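Local coordinates for transcriptional regulator, putative (Vibrio cholerae O1 biovar eltor str. N16961, PDB 3BJN), which probably binds DNA as an IclR-family transcription factor, a putative negative regulator of allantoin and glyoxylate utilization operons, represented here by its C-terminal domain, at residues 32-37 with 41-46; 62-67 with 71-76. All coordinates share one frame; numbering follows the deposited sequence.

Contact 1 of 2, residues 32-37 with 41-46; sequences YMVPVG and LCVSQR
Tyr32 and Val43 lie side by side across the two strands, pointing the same way, with ring atom CD2 of Tyr32 4.0 Å from Val43 CB. The Tyr32 ring is carried there by a first torsion that sets CG opposite the backbone N (chi1 179°). Beyond the hairpin the Tyr32 side chain also touches Val15 of helix 12-26 and Ile138 of strand 133-143.

Val34 and Leu41 share the face of the sheet that carries Tyr32 and Ser44. In the modelled conformer of Val34, CG2 sits between its own backbone N and carbonyl carbon, and from there this branch reaches Val43 CG2 at a slant, 3.5 Å away, and also comes near Leu41 CB. Leu41 runs alongside Val34, and Val36 lies alongside too, CG2 4.0 Å from Leu41 CB.

On the reverse face, selenomethionine Met33 and Cys42 form a non-hydrogen-bonded pair. The first torsion of Met33 and the bend at chi2 (-78°) bring SE beside Cys42, 3.8 Å from its CB. Phe56 and Ser69 also touch Met33.

Between the faces, Val34 and Leu41 exchange two backbone hydrogen bonds, and Leu41 O, already taking Val34 N, also receives a CA-H...O contact from Met33 CA at 3.2 Å. Tyr32 N bonds to Ser44 O at 2.8 Å, whereas Tyr32 O accepts Val43 N at 2.8 Å and, weakly, Ser44 N at 3.4 Å. The register therefore slips by one residue. Val43, with helix-like backbone angles, is the extra residue; its side chain points toward strand 32-36, and Val43 and Ser44 together stand opposite Tyr32. Two residues opposite one make this a classic beta bulge, set in an antiparallel hairpin of the IclR C-terminal domain's central sheet.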
loop_
_atom_site.group_PDB
_atom_site.type_symbol
_atom_site.label_atom_id
_atom_site.label_comp_id
_atom_site.label_asym_id
_atom_site.label_seq_id
_atom_site.Cartn_x
_atom_site.Cartn_y
_atom_site.Cartn_z
ATOM N N TYR A 32 1.278 6.664 -2.895
ATOM C CA TYR A 32 2.507 5.904 -3.077
ATOM C C TYR A 32 3.231 5.896 -1.751
ATOM O O TYR A 32 3.529 6.961 -1.183
ATOM C CB TYR A 32 3.373 6.601 -4.111
ATOM C CG TYR A 32 4.689 5.934 -4.374
ATOM C CD1 TYR A 32 4.741 4.645 -4.879
ATOM C CD2 TYR A 32 5.876 6.605 -4.116
ATOM C CE1 TYR A 32 5.991 4.037 -5.146
ATOM C CE2 TYR A 32 7.110 6.016 -4.373
ATOM C CZ TYR A 32 7.149 4.734 -4.863
ATOM O OH TYR A 32 8.381 4.168 -5.134
HETATM N N MSE A 33 3.465 4.686 -1.292
HETATM C CA MSE A 33 4.079 4.417 0.015
HETATM C C MSE A 33 5.448 3.797 -0.172
HETATM O O MSE A 33 5.658 3.034 -1.120
HETATM C CB MSE A 33 3.207 3.414 0.775
HETATM C CG MSE A 33 1.692 3.607 0.581
HETATM SE SE MSE A 33 1.223 5.120 1.746
HETATM C CE MSE A 33 1.399 4.035 3.269
ATOM N N VAL A 34 6.376 4.081 0.742
ATOM C CA VAL A 34 7.670 3.392 0.691
ATOM C C VAL A 34 8.035 2.917 2.076
ATOM O O VAL A 34 7.647 3.525 3.085
ATOM C CB VAL A 34 8.835 4.214 0.093
ATOM C CG1 VAL A 34 8.544 4.590 -1.361
ATOM C CG2 VAL A 34 9.165 5.418 0.963
ATOM N N PRO A 35 8.742 1.779 2.139
ATOM C CA PRO A 35 9.131 1.269 3.457
ATOM C C PRO A 35 10.357 2.006 3.980
ATOM O O PRO A 35 11.312 2.217 3.221
ATOM C CB PRO A 35 9.419 -0.207 3.181
ATOM C CG PRO A 35 9.818 -0.288 1.728
ATOM C CD PRO A 35 9.177 0.891 1.025
ATOM N N VAL A 36 10.317 2.424 5.245
ATOM C CA VAL A 36 11.456 3.113 5.852
ATOM C C VAL A 36 11.575 2.540 7.252
ATOM O O VAL A 36 10.792 2.879 8.154
ATOM C CB VAL A 36 11.236 4.649 5.929
ATOM C CG1 VAL A 36 12.468 5.341 6.515
ATOM C CG2 VAL A 36 10.907 5.212 4.517
ATOM N N GLY A 37 12.536 1.646 7.406
ATOM C CA GLY A 37 12.765 1.028 8.711
ATOM C C GLY A 37 11.546 0.243 9.144
ATOM O O GLY A 37 11.118 -0.724 8.454
ATOM N N LEU A 41 6.059 5.037 4.846
ATOM C CA LEU A 41 5.980 6.475 4.636
ATOM C C LEU A 41 5.070 6.802 3.438
ATOM O O LEU A 41 5.233 6.237 2.362
ATOM C CB LEU A 41 7.383 7.037 4.387
ATOM C CG LEU A 41 7.424 8.507 3.987
ATOM C CD1 LEU A 41 7.033 9.414 5.162
ATOM C CD2 LEU A 41 8.810 8.877 3.482
ATOM N N CYS A 42 4.139 7.726 3.624
ATOM C CA CYS A 42 3.331 8.166 2.492
ATOM C C CYS A 42 4.090 9.261 1.734
ATOM O O CYS A 42 4.213 10.390 2.219
ATOM C CB CYS A 42 1.987 8.653 2.982
ATOM S SG CYS A 42 0.944 9.170 1.605
ATOM N N VAL A 43 4.627 8.921 0.569
ATOM C CA VAL A 43 5.482 9.848 -0.168
ATOM C C VAL A 43 4.684 10.797 -1.068
ATOM O O VAL A 43 5.031 11.983 -1.232
ATOM C CB VAL A 43 6.529 9.076 -1.000
ATOM C CG1 VAL A 43 7.286 9.988 -1.955
ATOM C CG2 VAL A 43 7.523 8.384 -0.051
ATOM N N SER A 44 3.601 10.282 -1.638
ATOM C CA SER A 44 2.769 11.096 -2.511
ATOM C C SER A 44 1.331 10.629 -2.356
ATOM O O SER A 44 1.077 9.437 -2.269
ATOM C CB SER A 44 3.217 10.962 -3.961
ATOM O OG SER A 44 2.453 11.839 -4.814
ATOM N N GLN A 45 0.401 11.582 -2.289
ATOM C CA GLN A 45 -0.995 11.237 -2.058
ATOM C C GLN A 45 -1.912 12.177 -2.813
ATOM O O GLN A 45 -1.662 13.392 -2.835
ATOM C CB GLN A 45 -1.298 11.352 -0.577
ATOM C CG GLN A 45 -2.698 10.909 -0.166
ATOM C CD GLN A 45 -2.910 11.123 1.303
ATOM O OE1 GLN A 45 -2.843 12.257 1.782
ATOM N NE2 GLN A 45 -3.111 10.050 2.041
ATOM N N ARG A 46 -2.977 11.631 -3.386
ATOM C CA ARG A 46 -3.935 12.446 -4.139
ATOM C C ARG A 46 -4.895 13.275 -3.270
ATOM O O ARG A 46 -5.308 14.366 -3.645
ATOM C CB ARG A 46 -4.686 11.583 -5.170
ATOM C CG ARG A 46 -3.842 11.079 -6.215
ATOM C CD ARG A 46 -3.350 12.161 -7.016
ATOM N NE ARG A 46 -4.449 12.931 -7.567
ATOM C CZ ARG A 46 -4.262 13.953 -8.380
ATOM N NH1 ARG A 46 -3.029 14.291 -8.702
ATOM N NH2 ARG A 46 -5.297 14.624 -8.879
#

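Contact 2 of 2, residues 62-67 with 71-76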
loop_
_atom_site.group_PDB
_atom_site.type_symbol
_atom_site.label_atom_id
_atom_site.label_comp_id
_atom_site.label_asym_id
_atom_site.label_seq_id
_atom_site.Cartn_x
_atom_site.Cartn_y
_atom_site.Cartn_z
ATOM N N GLN A 62 3.290 5.396 9.121
ATOM C CA GLN A 62 2.524 4.498 9.987
ATOM C C GLN A 62 3.369 3.252 10.243
ATOM O O GLN A 62 4.143 2.874 9.384
ATOM C CB GLN A 62 1.243 4.054 9.265
ATOM C CG GLN A 62 0.149 5.132 9.158
ATOM C CD GLN A 62 -0.575 5.365 10.484
ATOM O OE1 GLN A 62 -1.056 4.423 11.125
ATOM N NE2 GLN A 62 -0.655 6.626 10.897
ATOM N N PRO A 63 3.147 2.552 11.362
ATOM C CA PRO A 63 3.897 1.303 11.517
ATOM C C PRO A 63 3.651 0.322 10.365
ATOM O O PRO A 63 2.525 0.204 9.856
ATOM C CB PRO A 63 3.342 0.727 12.838
ATOM C CG PRO A 63 2.793 1.913 13.568
ATOM C CD PRO A 63 2.252 2.815 12.504
ATOM N N LEU A 64 4.710 -0.375 9.966
ATOM C CA LEU A 64 4.667 -1.362 8.905
ATOM C C LEU A 64 4.175 -2.670 9.503
ATOM O O LEU A 64 4.967 -3.549 9.912
ATOM C CB LEU A 64 6.076 -1.483 8.305
ATOM C CG LEU A 64 6.355 -1.766 6.839
ATOM C CD1 LEU A 64 5.424 -1.132 5.910
ATOM C CD2 LEU A 64 7.852 -1.441 6.519
ATOM N N LEU A 65 2.843 -2.788 9.593
ATOM C CA LEU A 65 2.242 -3.891 10.348
ATOM C C LEU A 65 0.811 -4.154 9.914
ATOM O O LEU A 65 0.483 -5.291 9.568
ATOM C CB LEU A 65 2.286 -3.608 11.857
ATOM C CG LEU A 65 1.581 -4.560 12.846
ATOM C CD1 LEU A 65 2.329 -5.886 12.822
ATOM C CD2 LEU A 65 1.556 -3.989 14.248
ATOM N N ARG A 66 -0.029 -3.121 9.957
ATOM C CA ARG A 66 -1.441 -3.240 9.603
ATOM C C ARG A 66 -1.727 -2.648 8.224
ATOM O O ARG A 66 -1.036 -1.732 7.778
ATOM C CB ARG A 66 -2.322 -2.543 10.640
ATOM C CG ARG A 66 -2.151 -3.041 12.086
ATOM C CD ARG A 66 -2.349 -4.536 12.212
ATOM N NE ARG A 66 -2.145 -4.991 13.592
ATOM C CZ ARG A 66 -1.902 -6.255 13.953
ATOM N NH1 ARG A 66 -1.823 -7.223 13.044
ATOM N NH2 ARG A 66 -1.727 -6.545 15.235
ATOM N N GLY A 67 -2.762 -3.180 7.576
ATOM C CA GLY A 67 -3.260 -2.597 6.326
ATOM C C GLY A 67 -2.628 -3.213 5.093
ATOM O O GLY A 67 -1.509 -3.728 5.143
ATOM N N LYS A 71 1.155 -4.900 4.347
ATOM C CA LYS A 71 1.210 -6.340 4.076
ATOM C C LYS A 71 1.815 -6.674 2.702
ATOM O O LYS A 71 2.479 -7.692 2.552
ATOM C CB LYS A 71 -0.169 -6.972 4.232
ATOM C CG LYS A 71 -0.668 -7.028 5.661
ATOM C CD LYS A 71 -1.994 -7.754 5.655
ATOM C CE LYS A 71 -2.838 -7.425 6.847
ATOM N NZ LYS A 71 -4.228 -7.893 6.577
ATOM N N VAL A 72 1.571 -5.824 1.699
ATOM C CA VAL A 72 2.227 -5.966 0.390
ATOM C C VAL A 72 3.743 -5.785 0.503
ATOM O O VAL A 72 4.524 -6.584 -0.045
ATOM C CB VAL A 72 1.667 -4.930 -0.600
ATOM C CG1 VAL A 72 2.637 -4.709 -1.761
ATOM C CG2 VAL A 72 0.353 -5.420 -1.065
HETATM N N MSE A 73 4.161 -4.774 1.255
HETATM C CA MSE A 73 5.580 -4.482 1.374
HETATM C C MSE A 73 6.270 -5.587 2.163
HETATM O O MSE A 73 7.336 -6.072 1.755
HETATM C CB MSE A 73 5.801 -3.088 1.960
HETATM C CG MSE A 73 5.341 -2.029 0.940
HETATM SE SE MSE A 73 5.719 -0.206 1.472
HETATM C CE MSE A 73 4.994 -0.217 3.150
ATOM N N LEU A 74 5.640 -6.021 3.256
ATOM C CA LEU A 74 6.180 -7.152 4.049
ATOM C C LEU A 74 6.282 -8.440 3.211
ATOM O O LEU A 74 7.268 -9.189 3.330
ATOM C CB LEU A 74 5.344 -7.402 5.298
ATOM C CG LEU A 74 5.470 -6.304 6.360
ATOM C CD1 LEU A 74 4.293 -6.466 7.374
ATOM C CD2 LEU A 74 6.848 -6.380 7.060
ATOM N N ALA A 75 5.282 -8.696 2.371
ATOM C CA ALA A 75 5.285 -9.921 1.541
ATOM C C ALA A 75 6.396 -9.926 0.483
ATOM O O ALA A 75 6.924 -10.995 0.130
ATOM C CB ALA A 75 3.939 -10.135 0.864
ATOM N N TYR A 76 6.731 -8.746 -0.032
ATOM C CA TYR A 76 7.645 -8.644 -1.185
ATOM C C TYR A 76 9.085 -8.254 -0.872
ATOM O O TYR A 76 9.970 -8.446 -1.722
ATOM C CB TYR A 76 7.075 -7.711 -2.266
ATOM C CG TYR A 76 6.034 -8.366 -3.135
ATOM C CD1 TYR A 76 4.695 -8.373 -2.773
ATOM C CD2 TYR A 76 6.401 -9.005 -4.325
ATOM C CE1 TYR A 76 3.720 -8.993 -3.593
ATOM C CE2 TYR A 76 5.454 -9.614 -5.138
ATOM C CZ TYR A 76 4.121 -9.601 -4.776
ATOM O OH TYR A 76 3.217 -10.219 -5.623
#
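Gly67 O accepts the backbone N-H of Lys71 at 3.0 Å, four residues on, and this is the hydrogen bond that joins the two segments, with an N-H...O angle of 158°. With phi at 92°, a side chain on Gly67 would collide with Arg66 O, a conformation suited to glycine. The backbone N of Gly67 bonds to Glu116.

The same carbonyl is lined by the aliphatic part of Lys71. In the modelled conformer of this lysine, CG, anti to its own carbonyl carbon (chi1 -70°), stands 3.4 Å from Gly67 O, and CB is 3.6 Å away. Beyond CG the chain is extended and, in that conformer, carries NZ to a salt bridge with Glu116. One acidic side chain thus meets both the backbone of Gly67 and the amino group of Lys71.

In the fold, this is a strand-to-helix connection: strand 61-63 ends, an inverse gamma turn centred on Leu64 redirects the chain, and helix 67-76 follows. Ser70 OG in its first turn bonds to Arg66 O.

Apolar packing fills the inside of the bend. Leu64 points toward the helix, and its side chain crosses that of selenomethionine Met73 at about a right angle; their closest approach is modelled too short to be trusted. Leu74 brings CD1 to within 3.9 Å of Leu64 O and 4.4 Å of Leu65 CA. Helix 79-88 covers this side through Ile85 and Leu86, and Phe102 of helix 96-108 also meets Leu74. Two polar atoms are buried here without a partner in the model, the carbonyl oxygens of Leu64 and Leu65.

From the N terminus, helix 12-26 leads into strand 29-36, which turns back as strand 39-45; contact 1 closes this short hairpin. The chain then travels through residues 46-60 to strand 61-63, which pairs with strand 39-45 at one end of the sheet, and contact 2 folds the strand-to-helix connection back onto helix 67-76. The contacts are therefore in series, neither nested nor crossed, with centres about 12 Å apart. They nevertheless touch: Pro35 CD lies 3.7 Å from Met73 SE, and Pro35 CB lies 3.9 Å from Leu64 CD2. Through these groups helix 67-76 and its incoming turn pack against the hairpin.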